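Local coordinates for periplasmic binding protein (Veillonella parvula, PDB 4N01) that probably captures a solute, perhaps a metal chelate, in the periplasm between two alpha/beta lobes and hands it to an uptake transporter, at residues A[41-46]-A[58-63]; A[64-69]-A[125-130]; A[267-272]-A[280-285]; A[274-279]-A[306-311]. All blocks are in the same frame, centred on the assembly; numbering follows the deposited sequence. Where two conformers were deposited one is given.

Interaction 1: A[41-46]-A[58-63]; sequences GTSVTW and AVKSAP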
loop_
_atom_site.group_PDB
_atom_site.type_symbol
_atom_site.label_atom_id
_atom_site.label_comp_id
_atom_site.label_asym_id
_atom_site.label_seq_id
_atom_site.Cartn_x
_atom_site.Cartn_y
_atom_site.Cartn_z
ATOM N N GLY A 41 14.342 -13.389 25.324
ATOM C CA GLY A 41 14.978 -12.622 26.380
ATOM C C GLY A 41 15.453 -11.247 25.939
ATOM O O GLY A 41 15.580 -10.330 26.754
ATOM N N THR A 42 15.721 -11.097 24.645
ATOM C CA THR A 42 16.200 -9.824 24.125
ATOM C C THR A 42 15.034 -8.901 23.758
ATOM O O THR A 42 13.893 -9.348 23.630
ATOM C CB THR A 42 17.123 -10.016 22.903
ATOM O OG1 THR A 42 17.779 -11.288 22.987
ATOM C CG2 THR A 42 18.167 -8.925 22.874
ATOM N N SER A 43 15.318 -7.611 23.626
ATOM C CA SER A 43 14.307 -6.650 23.222
ATOM C C SER A 43 14.196 -6.642 21.708
ATOM O O SER A 43 15.133 -7.025 21.002
ATOM C CB SER A 43 14.682 -5.245 23.697
ATOM O OG SER A 43 14.606 -5.135 25.104
ATOM N N VAL A 44 13.048 -6.203 21.217
ATOM C CA VAL A 44 12.878 -5.903 19.813
ATOM C C VAL A 44 13.006 -4.389 19.733
ATOM O O VAL A 44 12.295 -3.661 20.426
ATOM C CB VAL A 44 11.508 -6.379 19.309
ATOM C CG1 VAL A 44 11.285 -5.962 17.854
ATOM C CG2 VAL A 44 11.413 -7.897 19.454
ATOM N N THR A 45 13.952 -3.911 18.932
ATOM C CA THR A 45 14.271 -2.485 18.921
ATOM C C THR A 45 14.167 -1.888 17.524
ATOM O O THR A 45 14.348 -2.581 16.515
ATOM C CB THR A 45 15.684 -2.224 19.469
ATOM O OG1 THR A 45 16.653 -2.852 18.618
ATOM C CG2 THR A 45 15.822 -2.772 20.893
ATOM N N TRP A 46 13.867 -0.596 17.465
ATOM C CA TRP A 46 13.800 0.109 16.187
ATOM C C TRP A 46 13.868 1.609 16.436
ATOM O O TRP A 46 13.837 2.040 17.588
ATOM C CB TRP A 46 12.529 -0.265 15.407
ATOM C CG TRP A 46 11.239 0.296 15.961
ATOM C CD1 TRP A 46 10.587 1.428 15.537
ATOM C CD2 TRP A 46 10.434 -0.255 17.012
ATOM N NE1 TRP A 46 9.438 1.615 16.264
ATOM C CE2 TRP A 46 9.316 0.590 17.178
ATOM C CE3 TRP A 46 10.545 -1.390 17.836
ATOM C CZ2 TRP A 46 8.315 0.344 18.119
ATOM C CZ3 TRP A 46 9.554 -1.636 18.784
ATOM C CH2 TRP A 46 8.455 -0.767 18.921
ATOM N N ALA A 58 11.840 0.373 22.050
ATOM C CA ALA A 58 12.080 -1.032 22.383
ATOM C C ALA A 58 10.865 -1.645 23.057
ATOM O O ALA A 58 10.167 -0.963 23.799
ATOM C CB ALA A 58 13.292 -1.166 23.288
ATOM N N VAL A 59 10.618 -2.931 22.799
ATOM C CA VAL A 59 9.627 -3.690 23.562
ATOM C C VAL A 59 10.186 -5.047 23.966
ATOM O O VAL A 59 10.988 -5.637 23.243
ATOM C CB VAL A 59 8.298 -3.886 22.788
ATOM C CG1 VAL A 59 7.674 -2.538 22.458
ATOM C CG2 VAL A 59 8.529 -4.698 21.511
ATOM N N LYS A 60 9.771 -5.528 25.131
ATOM C CA LYS A 60 10.182 -6.840 25.619
ATOM C C LYS A 60 8.991 -7.793 25.648
ATOM O O LYS A 60 9.130 -8.965 25.999
ATOM C CB LYS A 60 10.772 -6.720 27.031
ATOM C CG LYS A 60 12.020 -5.875 27.093
ATOM C CD LYS A 60 12.007 -4.968 28.315
ATOM C CE LYS A 60 12.270 -5.729 29.588
ATOM N NZ LYS A 60 12.193 -4.844 30.789
ATOM N N SER A 61 7.819 -7.273 25.301
ATOM C CA SER A 61 6.590 -8.053 25.298
ATOM C C SER A 61 5.618 -7.372 24.354
ATOM O O SER A 61 5.736 -6.166 24.108
ATOM C CB SER A 61 5.994 -8.107 26.709
ATOM O OG SER A 61 4.916 -9.037 26.768
ATOM N N ALA A 62 4.661 -8.128 23.821
ATOM C CA ALA A 62 3.770 -7.586 22.803
ATOM C C ALA A 62 2.930 -6.440 23.357
ATOM O O ALA A 62 2.418 -6.529 24.474
ATOM C CB ALA A 62 2.870 -8.681 22.252
ATOM N N PRO A 63 2.786 -5.356 22.577
ATOM C CA PRO A 63 1.857 -4.277 22.945
ATOM C C PRO A 63 0.453 -4.845 23.123
ATOM O O PRO A 63 0.103 -5.809 22.441
ATOM C CB PRO A 63 1.888 -3.363 21.717
ATOM C CG PRO A 63 3.267 -3.577 21.134
ATOM C CD PRO A 63 3.538 -5.051 21.346
#
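Val44 and Val59 sit at the open end of an antiparallel hairpin, strand 44-50 against strand 53-59, near the start of the modelled chain; the centre of the contact lies about 26 Å from the centre of the chain. They form a hydrogen-bonded pair. Val44 N donates to Val59 O at 2.9 Å with an angle of 170° at the hydrogen, and Val59 N returns a bond to Val44 O at 3.0 Å. That same carbonyl also receives a CA-H contact from Ala58.

The next pair, Thr45 with Ala58, is non-hydrogen-bonded, and there the Thr45 methyl CG2 rests on Ala58 CB at 3.8 Å. The other face of the hairpin is apolar: Val44 CB meets Val59 CG2 at 4.1 Å. Trp46 joins this face because its CG lies between the backbone N and the carbonyl carbon (chi1 72°), which swings the indole back along the hairpin. Val59 CG1 then lies near the ring plane, 4.0 Å from CH2 at its edge. The indole NE1 is tied to Ile152 O, so a hydrogen bond fixes the pyrrole side while Val59 packs at the CH2 edge. Beyond the pairing, the hydroxyl of Ser43 passes beside the CG methylene of Lys60.

Val44, Trp46 and Val59 all touch Ile178 of helix 165-178. The whole illustrates a two-stranded beta hairpin laid with its apolar face against an alpha/beta lobe.

Interaction 2: A[64-69]-A[125-130]; sequences THAVSM and PDFATG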
loop_
_atom_site.group_PDB
_atom_site.type_symbol
_atom_site.label_atom_id
_atom_site.label_comp_id
_atom_site.label_asym_id
_atom_site.label_seq_id
_atom_site.Cartn_x
_atom_site.Cartn_y
_atom_site.Cartn_z
ATOM N N THR A 64 -0.340 -4.278 24.030
ATOM C CA THR A 64 -1.658 -4.829 24.311
ATOM C C THR A 64 -2.766 -3.854 23.949
ATOM O O THR A 64 -3.942 -4.226 23.930
ATOM C CB THR A 64 -1.798 -5.183 25.788
ATOM O OG1 THR A 64 -1.744 -3.981 26.566
ATOM C CG2 THR A 64 -0.683 -6.116 26.208
ATOM N N HIS A 65 -2.387 -2.604 23.697
ATOM C CA HIS A 65 -3.334 -1.559 23.312
ATOM C C HIS A 65 -2.851 -0.805 22.071
ATOM O O HIS A 65 -2.619 0.410 22.116
ATOM C CB HIS A 65 -3.545 -0.579 24.463
ATOM C CG HIS A 65 -4.352 -1.139 25.590
ATOM N ND1 HIS A 65 -3.912 -2.193 26.377
ATOM C CD2 HIS A 65 -5.576 -0.816 26.063
ATOM C CE1 HIS A 65 -4.825 -2.478 27.278
ATOM N NE2 HIS A 65 -5.853 -1.658 27.113
ATOM N N ALA A 66 -2.710 -1.524 20.962
ATOM C CA ALA A 66 -2.138 -0.950 19.749
ATOM C C ALA A 66 -3.195 -0.198 18.946
ATOM O O ALA A 66 -4.349 -0.634 18.873
ATOM C CB ALA A 66 -1.530 -2.042 18.901
ATOM N N VAL A 67 -2.803 0.933 18.367
ATOM C CA VAL A 67 -3.700 1.718 17.532
ATOM C C VAL A 67 -3.123 1.818 16.132
ATOM O O VAL A 67 -1.958 2.189 15.952
ATOM C CB VAL A 67 -3.921 3.145 18.083
ATOM C CG1 VAL A 67 -4.662 4.007 17.056
ATOM C CG2 VAL A 67 -4.701 3.096 19.416
ATOM N N SER A 68 -3.936 1.481 15.138
ATOM C CA SER A 68 -3.511 1.639 13.760
ATOM C C SER A 68 -4.187 2.868 13.154
ATOM O O SER A 68 -5.414 2.968 13.147
ATOM C CB SER A 68 -3.849 0.396 12.942
ATOM O OG SER A 68 -3.577 0.641 11.572
HETATM N N MSE A 69 -3.381 3.800 12.655
HETATM C CA MSE A 69 -3.891 5.062 12.121
HETATM C C MSE A 69 -4.179 5.009 10.619
HETATM O O MSE A 69 -4.634 5.997 10.044
HETATM C CB MSE A 69 -2.881 6.190 12.388
HETATM C CG MSE A 69 -2.569 6.431 13.852
HETATM SE SE MSE A 69 -3.992 7.348 14.824
HETATM C CE MSE A 69 -3.541 9.194 14.327
ATOM N N PRO A 125 -3.552 3.948 24.579
ATOM C CA PRO A 125 -2.681 3.261 23.617
ATOM C C PRO A 125 -1.265 3.105 24.151
ATOM O O PRO A 125 -0.812 3.939 24.941
ATOM C CB PRO A 125 -2.666 4.217 22.423
ATOM C CG PRO A 125 -2.882 5.568 23.038
ATOM C CD PRO A 125 -3.838 5.336 24.168
ATOM N N ASP A 126 -0.571 2.055 23.720
ATOM C CA ASP A 126 0.825 1.870 24.099
ATOM C C ASP A 126 1.699 1.704 22.861
ATOM O O ASP A 126 2.929 1.694 22.948
ATOM C CB ASP A 126 0.996 0.696 25.079
ATOM C CG ASP A 126 0.470 -0.636 24.533
ATOM O OD1 ASP A 126 -0.080 -0.679 23.409
ATOM O OD2 ASP A 126 0.589 -1.653 25.259
ATOM N N PHE A 127 1.048 1.615 21.704
ATOM C CA PHE A 127 1.736 1.407 20.432
ATOM C C PHE A 127 0.874 2.005 19.332
ATOM O O PHE A 127 -0.350 1.854 19.356
ATOM C CB PHE A 127 1.916 -0.095 20.197
ATOM C CG PHE A 127 2.541 -0.455 18.869
ATOM C CD1 PHE A 127 3.908 -0.652 18.765
ATOM C CD2 PHE A 127 1.754 -0.634 17.736
ATOM C CE1 PHE A 127 4.489 -1.007 17.546
ATOM C CE2 PHE A 127 2.326 -0.994 16.509
ATOM C CZ PHE A 127 3.696 -1.181 16.422
ATOM N N ALA A 128 1.498 2.687 18.373
ATOM C CA ALA A 128 0.743 3.257 17.258
ATOM C C ALA A 128 1.511 3.021 15.981
ATOM O O ALA A 128 2.739 3.067 15.990
ATOM C CB ALA A 128 0.514 4.743 17.466
ATOM N N THR A 129 0.793 2.763 14.889
ATOM C CA THR A 129 1.434 2.563 13.590
ATOM C C THR A 129 0.546 3.141 12.496
ATOM O O THR A 129 -0.649 3.345 12.715
ATOM C CB THR A 129 1.693 1.067 13.312
ATOM O OG1 THR A 129 2.390 0.920 12.062
ATOM C CG2 THR A 129 0.373 0.302 13.247
ATOM N N GLY A 130 1.124 3.412 11.328
ATOM C CA GLY A 130 0.387 4.029 10.235
ATOM C C GLY A 130 1.325 4.652 9.219
ATOM O O GLY A 130 2.544 4.575 9.375
HETATM O O HOH W 1 -0.536 -1.170 27.769
#
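With CG placed between its own backbone N and carbonyl carbon (chi1 58°), Asp126 sends its carboxylate across to the backbone amides of Thr64 and His65. Thr64 N reaches OD2 of Asp126 at 3.0 Å in a nearly straight bond to the syn lone pair. His65 N meets OD1 of Asp126, also at 3.0 Å, but from above the carboxylate plane, 36° out of it. A water donates to OD2 of Asp126 at 2.8 Å, and the backbone answers in the other direction as Asp126 N donates to His65 O at 3.1 Å. One side chain thus grips the two amides just ahead of a strand. The imidazole stays clear of the carboxylate; its ND1 is instead hydrogen-bonded to Thr64 OG1, which lies in the ring plane.

From here the segments become neighbouring parallel strands, 66-68 beside 127-129, in the middle of the five-stranded sheet of the N-terminal lobe, a Rossmann-like alpha/beta core. The ladder runs from Val67 N to Phe127 O, from Thr129 N to Val67 O and from Met69 N to Thr129 O, the last at 2.8 Å; Met69 is modelled as selenomethionine.

On one face Ala66 CB lies obliquely against the Phe127 ring, whose other neighbours include Phe179, edge-to-face. On the other, Val67 CG2 and Pro125 CB run side by side at 3.8 Å, and Phe120 of helix 117-121 covers both. The hydroxyls of Ser68 and Thr129 turn to outside partners, Thr73 OG1 and Trp153 O respectively.

Interaction 3: A[267-272]-A[280-285]; sequences IIIADY and DDFQQK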
loop_
_atom_site.group_PDB
_atom_site.type_symbol
_atom_site.label_atom_id
_atom_site.label_comp_id
_atom_site.label_asym_id
_atom_site.label_seq_id
_atom_site.Cartn_x
_atom_site.Cartn_y
_atom_site.Cartn_z
ATOM N N ILE A 267 -2.981 0.780 -19.395
ATOM C CA ILE A 267 -3.201 1.840 -18.425
ATOM C C ILE A 267 -3.908 1.257 -17.203
ATOM O O ILE A 267 -5.011 0.710 -17.299
ATOM C CB ILE A 267 -4.040 3.004 -19.020
ATOM C CG1 ILE A 267 -3.225 3.754 -20.082
ATOM C CG2 ILE A 267 -4.463 3.966 -17.910
ATOM C CD1 ILE A 267 -4.075 4.648 -20.974
ATOM N N ILE A 268 -3.255 1.348 -16.050
ATOM C CA ILE A 268 -3.800 0.791 -14.828
ATOM C C ILE A 268 -4.456 1.927 -14.067
ATOM O O ILE A 268 -3.817 2.931 -13.760
ATOM C CB ILE A 268 -2.675 0.163 -13.969
ATOM C CG1 ILE A 268 -2.038 -1.020 -14.711
ATOM C CG2 ILE A 268 -3.214 -0.289 -12.620
ATOM C CD1 ILE A 268 -0.674 -1.469 -14.116
ATOM N N ILE A 269 -5.732 1.761 -13.750
ATOM C CA ILE A 269 -6.541 2.850 -13.234
ATOM C C ILE A 269 -6.978 2.549 -11.808
ATOM O O ILE A 269 -7.589 1.508 -11.545
ATOM C CB ILE A 269 -7.813 3.018 -14.093
ATOM C CG1 ILE A 269 -7.437 3.496 -15.510
ATOM C CG2 ILE A 269 -8.818 3.957 -13.409
ATOM C CD1 ILE A 269 -8.633 3.555 -16.459
ATOM N N ALA A 270 -6.682 3.461 -10.889
ATOM C CA ALA A 270 -7.118 3.295 -9.504
ATOM C C ALA A 270 -8.604 3.629 -9.362
ATOM O O ALA A 270 -9.052 4.718 -9.728
ATOM C CB ALA A 270 -6.279 4.164 -8.561
ATOM N N ASP A 271 -9.365 2.688 -8.823
ATOM C CA ASP A 271 -10.803 2.871 -8.622
ATOM C C ASP A 271 -11.079 3.299 -7.172
ATOM O O ASP A 271 -10.785 2.556 -6.229
ATOM C CB ASP A 271 -11.528 1.559 -8.974
ATOM C CG ASP A 271 -13.043 1.658 -8.861
ATOM O OD1 ASP A 271 -13.745 1.212 -9.796
ATOM O OD2 ASP A 271 -13.555 2.163 -7.841
ATOM N N TYR A 272 -11.646 4.492 -6.996
ATOM C CA TYR A 272 -11.910 5.035 -5.655
ATOM C C TYR A 272 -13.370 4.888 -5.206
ATOM O O TYR A 272 -13.883 5.735 -4.476
ATOM C CB TYR A 272 -11.472 6.514 -5.579
ATOM C CG TYR A 272 -9.969 6.702 -5.450
ATOM C CD1 TYR A 272 -9.360 6.720 -4.200
ATOM C CD2 TYR A 272 -9.162 6.848 -6.573
ATOM C CE1 TYR A 272 -7.987 6.886 -4.070
ATOM C CE2 TYR A 272 -7.784 7.016 -6.451
ATOM C CZ TYR A 272 -7.205 7.034 -5.195
ATOM O OH TYR A 272 -5.841 7.202 -5.058
ATOM N N ASP A 280 -17.945 1.978 -11.154
ATOM C CA ASP A 280 -18.355 3.239 -11.771
ATOM C C ASP A 280 -17.212 4.238 -11.894
ATOM O O ASP A 280 -17.074 4.896 -12.924
ATOM C CB ASP A 280 -19.497 3.881 -10.993
ATOM C CG ASP A 280 -20.734 3.009 -10.945
ATOM O OD1 ASP A 280 -20.882 2.119 -11.814
ATOM O OD2 ASP A 280 -21.556 3.219 -10.029
ATOM N N ASP A 281 -16.392 4.357 -10.850
ATOM C CA ASP A 281 -15.245 5.268 -10.901
ATOM C C ASP A 281 -14.260 4.840 -11.993
ATOM O O ASP A 281 -13.700 5.674 -12.707
ATOM C CB ASP A 281 -14.529 5.331 -9.540
ATOM C CG ASP A 281 -13.485 6.442 -9.473
ATOM O OD1 ASP A 281 -13.818 7.608 -9.798
ATOM O OD2 ASP A 281 -12.318 6.157 -9.094
ATOM N N PHE A 282 -14.048 3.534 -12.103
ATOM C CA PHE A 282 -13.146 2.965 -13.104
ATOM C C PHE A 282 -13.672 3.325 -14.488
ATOM O O PHE A 282 -12.935 3.834 -15.338
ATOM C CB PHE A 282 -13.109 1.440 -12.909
ATOM C CG PHE A 282 -12.334 0.687 -13.963
ATOM C CD1 PHE A 282 -11.012 0.989 -14.234
ATOM C CD2 PHE A 282 -12.931 -0.371 -14.642
ATOM C CE1 PHE A 282 -10.290 0.268 -15.195
ATOM C CE2 PHE A 282 -12.219 -1.096 -15.611
ATOM C CZ PHE A 282 -10.901 -0.775 -15.882
ATOM N N GLN A 283 -14.965 3.096 -14.702
ATOM C CA GLN A 283 -15.556 3.336 -16.015
ATOM C C GLN A 283 -15.575 4.808 -16.390
ATOM O O GLN A 283 -15.357 5.147 -17.547
ATOM C CB GLN A 283 -16.970 2.764 -16.099
ATOM C CG GLN A 283 -17.023 1.249 -15.979
ATOM C CD GLN A 283 -16.266 0.544 -17.093
ATOM O OE1 GLN A 283 -16.119 1.072 -18.194
ATOM N NE2 GLN A 283 -15.792 -0.666 -16.810
ATOM N N GLN A 284 -15.856 5.679 -15.425
ATOM C CA GLN A 284 -15.823 7.117 -15.685
ATOM C C GLN A 284 -14.421 7.567 -16.083
ATOM O O GLN A 284 -14.263 8.436 -16.948
ATOM C CB GLN A 284 -16.270 7.907 -14.455
ATOM C CG GLN A 284 -17.713 7.699 -14.056
ATOM C CD GLN A 284 -18.045 8.376 -12.740
ATOM O OE1 GLN A 284 -17.215 9.090 -12.174
ATOM N NE2 GLN A 284 -19.259 8.156 -12.247
ATOM N N LYS A 285 -13.399 6.999 -15.444
ATOM C CA LYS A 285 -12.028 7.378 -15.777
ATOM C C LYS A 285 -11.644 6.849 -17.151
ATOM O O LYS A 285 -10.934 7.522 -17.894
ATOM C CB LYS A 285 -11.039 6.920 -14.695
ATOM C CG LYS A 285 -11.253 7.656 -13.385
ATOM C CD LYS A 285 -10.289 7.224 -12.291
ATOM C CE LYS A 285 -10.539 8.079 -11.058
ATOM N NZ LYS A 285 -9.811 7.552 -9.871
HETATM O O HOH W 2 -16.340 2.765 -8.481
#
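Ala270 and Lys285 join the two halves of a beta-alpha unit in the C-terminal lobe, where strand 266-270 runs out and helix 280-290 folds back against it. The lysine chain is extended beyond CG and carries NZ to Ala270 O at 2.9 Å, approaching almost in line with the carbonyl bond. NZ also forms a salt bridge with OD2 of Asp281, one helical turn earlier, at 3.0 Å.

That carboxylate oxygen has a second donor: Tyr272 N binds Asp281 OD2 at 2.8 Å, nearly straight at 173°. The lysine comes on the syn side and the amide on the anti side, from opposite faces of the carboxylate plane, so both help fix its rotation. Tyr272 meets the ammonium group with its ring edge, CD2 lying 3.4 Å from Lys285 NZ. A methionine in place of Lys285 would probably leave Asp281 without its positive mate and Ala270 O without this donor.

The carboxylate of Asp271 lies against the first turn of the helix. Its OD1 takes a weak bond from Phe282 N, and its OD2 takes a hydrogen bond from Gly273 N. A water that accepts from Asp281 N lies 2.9 Å from Asp271 OD2 and may donate to it. Two negative groups approach here, but Lys285 on one and Arg308, salt-bridged to Asp271 OD1, on the other probably ease the repulsion.

Deeper in, Ile269 CG2 packs on Phe282 CD1 at the ring edge (3.8 Å) and on Lys285 CD. Beyond them, Ile286 and Ile289 continue the helix face over Ile269, Phe306 of strand 306-309 flanks it, and Tyr214 of strand 209-214 touches Lys285.

Interaction 4: A[274-279]-A[306-311]; sequences NSIRND and FIRVKL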
loop_
_atom_site.group_PDB
_atom_site.type_symbol
_atom_site.label_atom_id
_atom_site.label_comp_id
_atom_site.label_asym_id
_atom_site.label_seq_id
_atom_site.Cartn_x
_atom_site.Cartn_y
_atom_site.Cartn_z
ATOM N N ASN A 274 -16.879 2.789 -3.496
ATOM C CA ASN A 274 -17.223 2.227 -2.186
ATOM C C ASN A 274 -17.288 0.700 -2.147
ATOM O O ASN A 274 -16.860 0.076 -1.176
ATOM C CB ASN A 274 -18.560 2.790 -1.701
ATOM C CG ASN A 274 -18.660 4.290 -1.877
ATOM O OD1 ASN A 274 -17.656 4.970 -2.099
ATOM N ND2 ASN A 274 -19.876 4.816 -1.775
ATOM N N SER A 275 -17.828 0.110 -3.208
ATOM C CA SER A 275 -17.974 -1.338 -3.297
ATOM C C SER A 275 -17.175 -1.892 -4.475
ATOM O O SER A 275 -17.025 -1.220 -5.499
ATOM C CB SER A 275 -19.455 -1.702 -3.437
ATOM O OG SER A 275 -19.622 -2.939 -4.103
ATOM N N ILE A 276 -16.659 -3.112 -4.331
ATOM C CA ILE A 276 -15.931 -3.756 -5.426
ATOM C C ILE A 276 -16.932 -4.183 -6.501
ATOM O O ILE A 276 -16.581 -4.329 -7.678
ATOM C CB ILE A 276 -15.080 -4.967 -4.956
ATOM C CG1 ILE A 276 -13.895 -5.189 -5.906
ATOM C CG2 ILE A 276 -15.934 -6.229 -4.812
ATOM C CD1 ILE A 276 -12.773 -4.170 -5.744
ATOM N N ARG A 277 -18.189 -4.346 -6.087
ATOM C CA ARG A 277 -19.280 -4.672 -7.003
ATOM C C ARG A 277 -19.652 -3.469 -7.861
ATOM O O ARG A 277 -20.571 -3.538 -8.681
ATOM C CB ARG A 277 -20.512 -5.133 -6.225
ATOM C CG ARG A 277 -20.316 -6.413 -5.451
ATOM C CD ARG A 277 -21.548 -6.724 -4.631
ATOM N NE ARG A 277 -21.269 -7.727 -3.614
ATOM C CZ ARG A 277 -21.952 -7.859 -2.484
ATOM N NH1 ARG A 277 -22.968 -7.048 -2.214
ATOM N NH2 ARG A 277 -21.610 -8.803 -1.622
ATOM N N ASN A 278 -18.939 -2.366 -7.661
ATOM C CA ASN A 278 -19.203 -1.145 -8.397
ATOM C C ASN A 278 -17.910 -0.615 -9.007
ATOM O O ASN A 278 -16.979 -0.233 -8.294
ATOM C CB ASN A 278 -19.846 -0.109 -7.470
ATOM C CG ASN A 278 -20.216 1.170 -8.187
ATOM O OD1 ASN A 278 -19.344 1.957 -8.551
ATOM N ND2 ASN A 278 -21.514 1.401 -8.371
ATOM N N ASP A 279 -17.834 -0.616 -10.332
ATOM C CA ASP A 279 -16.652 -0.083 -10.988
ATOM C C ASP A 279 -16.978 1.235 -11.692
ATOM O O ASP A 279 -16.366 1.572 -12.698
ATOM C CB ASP A 279 -16.044 -1.111 -11.958
ATOM C CG ASP A 279 -16.914 -1.354 -13.180
ATOM O OD1 ASP A 279 -18.134 -1.090 -13.116
ATOM O OD2 ASP A 279 -16.369 -1.811 -14.213
ATOM N N PHE A 306 -7.338 -1.237 -20.506
ATOM C CA PHE A 306 -7.560 -0.572 -19.223
ATOM C C PHE A 306 -7.701 -1.606 -18.118
ATOM O O PHE A 306 -8.518 -2.525 -18.222
ATOM C CB PHE A 306 -8.837 0.276 -19.284
ATOM C CG PHE A 306 -8.799 1.352 -20.338
ATOM C CD1 PHE A 306 -7.981 2.467 -20.181
ATOM C CD2 PHE A 306 -9.570 1.246 -21.491
ATOM C CE1 PHE A 306 -7.937 3.465 -21.161
ATOM C CE2 PHE A 306 -9.531 2.241 -22.478
ATOM C CZ PHE A 306 -8.714 3.349 -22.311
ATOM N N ILE A 307 -6.928 -1.440 -17.049
ATOM C CA ILE A 307 -6.878 -2.414 -15.964
ATOM C C ILE A 307 -7.220 -1.761 -14.628
ATOM O O ILE A 307 -6.664 -0.727 -14.263
ATOM C CB ILE A 307 -5.485 -3.037 -15.882
ATOM C CG1 ILE A 307 -5.224 -3.840 -17.155
ATOM C CG2 ILE A 307 -5.358 -3.948 -14.667
ATOM C CD1 ILE A 307 -3.886 -4.441 -17.187
ATOM N N ARG A 308 -8.153 -2.367 -13.910
ATOM C CA ARG A 308 -8.676 -1.791 -12.668
ATOM C C ARG A 308 -7.890 -2.273 -11.463
ATOM O O ARG A 308 -7.648 -3.473 -11.326
ATOM C CB ARG A 308 -10.131 -2.217 -12.509
ATOM C CG ARG A 308 -10.843 -1.653 -11.290
ATOM C CD ARG A 308 -12.237 -2.230 -11.217
ATOM N NE ARG A 308 -13.029 -1.644 -10.138
ATOM C CZ ARG A 308 -12.964 -2.044 -8.875
ATOM N NH1 ARG A 308 -12.128 -3.018 -8.544
ATOM N NH2 ARG A 308 -13.725 -1.472 -7.948
ATOM N N VAL A 309 -7.489 -1.358 -10.583
ATOM C CA VAL A 309 -6.925 -1.766 -9.291
ATOM C C VAL A 309 -7.488 -0.907 -8.182
ATOM O O VAL A 309 -8.018 0.176 -8.434
ATOM C CB VAL A 309 -5.382 -1.615 -9.235
ATOM C CG1 VAL A 309 -4.700 -2.510 -10.266
ATOM C CG2 VAL A 309 -4.967 -0.139 -9.410
ATOM N N LYS A 310 -7.371 -1.394 -6.952
ATOM C CA LYS A 310 -7.542 -0.548 -5.782
ATOM C C LYS A 310 -6.158 -0.087 -5.369
ATOM O O LYS A 310 -5.180 -0.820 -5.539
ATOM C CB LYS A 310 -8.171 -1.326 -4.632
ATOM C CG LYS A 310 -9.536 -1.912 -4.968
ATOM C CD LYS A 310 -10.543 -0.814 -5.262
ATOM C CE LYS A 310 -10.906 -0.073 -3.981
ATOM N NZ LYS A 310 -11.902 1.028 -4.230
ATOM N N LEU A 311 -6.073 1.118 -4.818
ATOM C CA LEU A 311 -4.788 1.661 -4.378
ATOM C C LEU A 311 -4.137 0.746 -3.332
ATOM O O LEU A 311 -2.913 0.625 -3.287
ATOM C CB LEU A 311 -4.995 3.062 -3.804
ATOM C CG LEU A 311 -3.744 3.878 -3.492
ATOM C CD1 LEU A 311 -3.011 4.214 -4.779
ATOM C CD2 LEU A 311 -4.118 5.140 -2.720
HETATM O O HOH W 3 -13.920 0.278 -1.553
#
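Polar contact between Arg308 and the loop 274-279 is modest. NH2 of Arg308 gives a weak bond to Asn278 O at 3.5 Å, while Ile276 O lies over one face of the guanidinium. The arginine owes its place to an extended chain, with CG anti to the backbone N (chi1 -178°) and no bend before NE. Its stronger partner is Asp271, salt-bridged to NE.

A second polar link is made by water: one molecule joins Asn274 O, at 3.0 Å, to Lys310 NZ, at 3.4 Å, both bonds weak. The firmer bond of that ammonium group goes to Asp271 O, and the lysine chain, bent at chi2 and chi3, curls to reach it.

Packing supplies the rest. Asp279 CB lies 3.6 Å from Arg308 NE. Its carboxylate, instead of pairing with the arginine, accepts from Gln283 NE2. The tip of Ile276 bridges the two basic side chains, with CD1 against the guanidinium and 4.0 Å from Lys310 CG; this residue is poorly ordered, so its closest approach to the arginine is doubtful. With a leucine in place of this arginine, Asp271 would probably lose its charged mate and the loop much of the surface on which Ile276 and Asp279 rest.

Within the loop, a type I turn from Ser275 to Asn278 is closed by Asn278 N to Ser275 O at 3.1 Å. Ile276 touches Glu95 and Lys310 touches Glu94, both of the other lobe. The loop thus belongs to the inter-lobe side, consistent with the cleft in which periplasmic binding proteins of this bilobal fold hold their solutes.

How the interactions relate
From the N terminus, interaction 1 comes first and closes a short hairpin. The chain passes almost at once into interaction 2, which spans a much longer excursion to pair two central strands of the first lobe. These two touch: Pro63 CB packs on Phe127 CB at 3.6 Å, and Trp46 also reaches that phenylalanine. Interactions 3 and 4 follow in the second lobe, with alternating segments, so their loops cross. They share a sheet in which strands 266-270 and 306-309 are neighbours, and Asp271 belongs to both networks. The two pairs stay apart, the nearest atoms of interactions 2 and 4 being about 13 Å from each other.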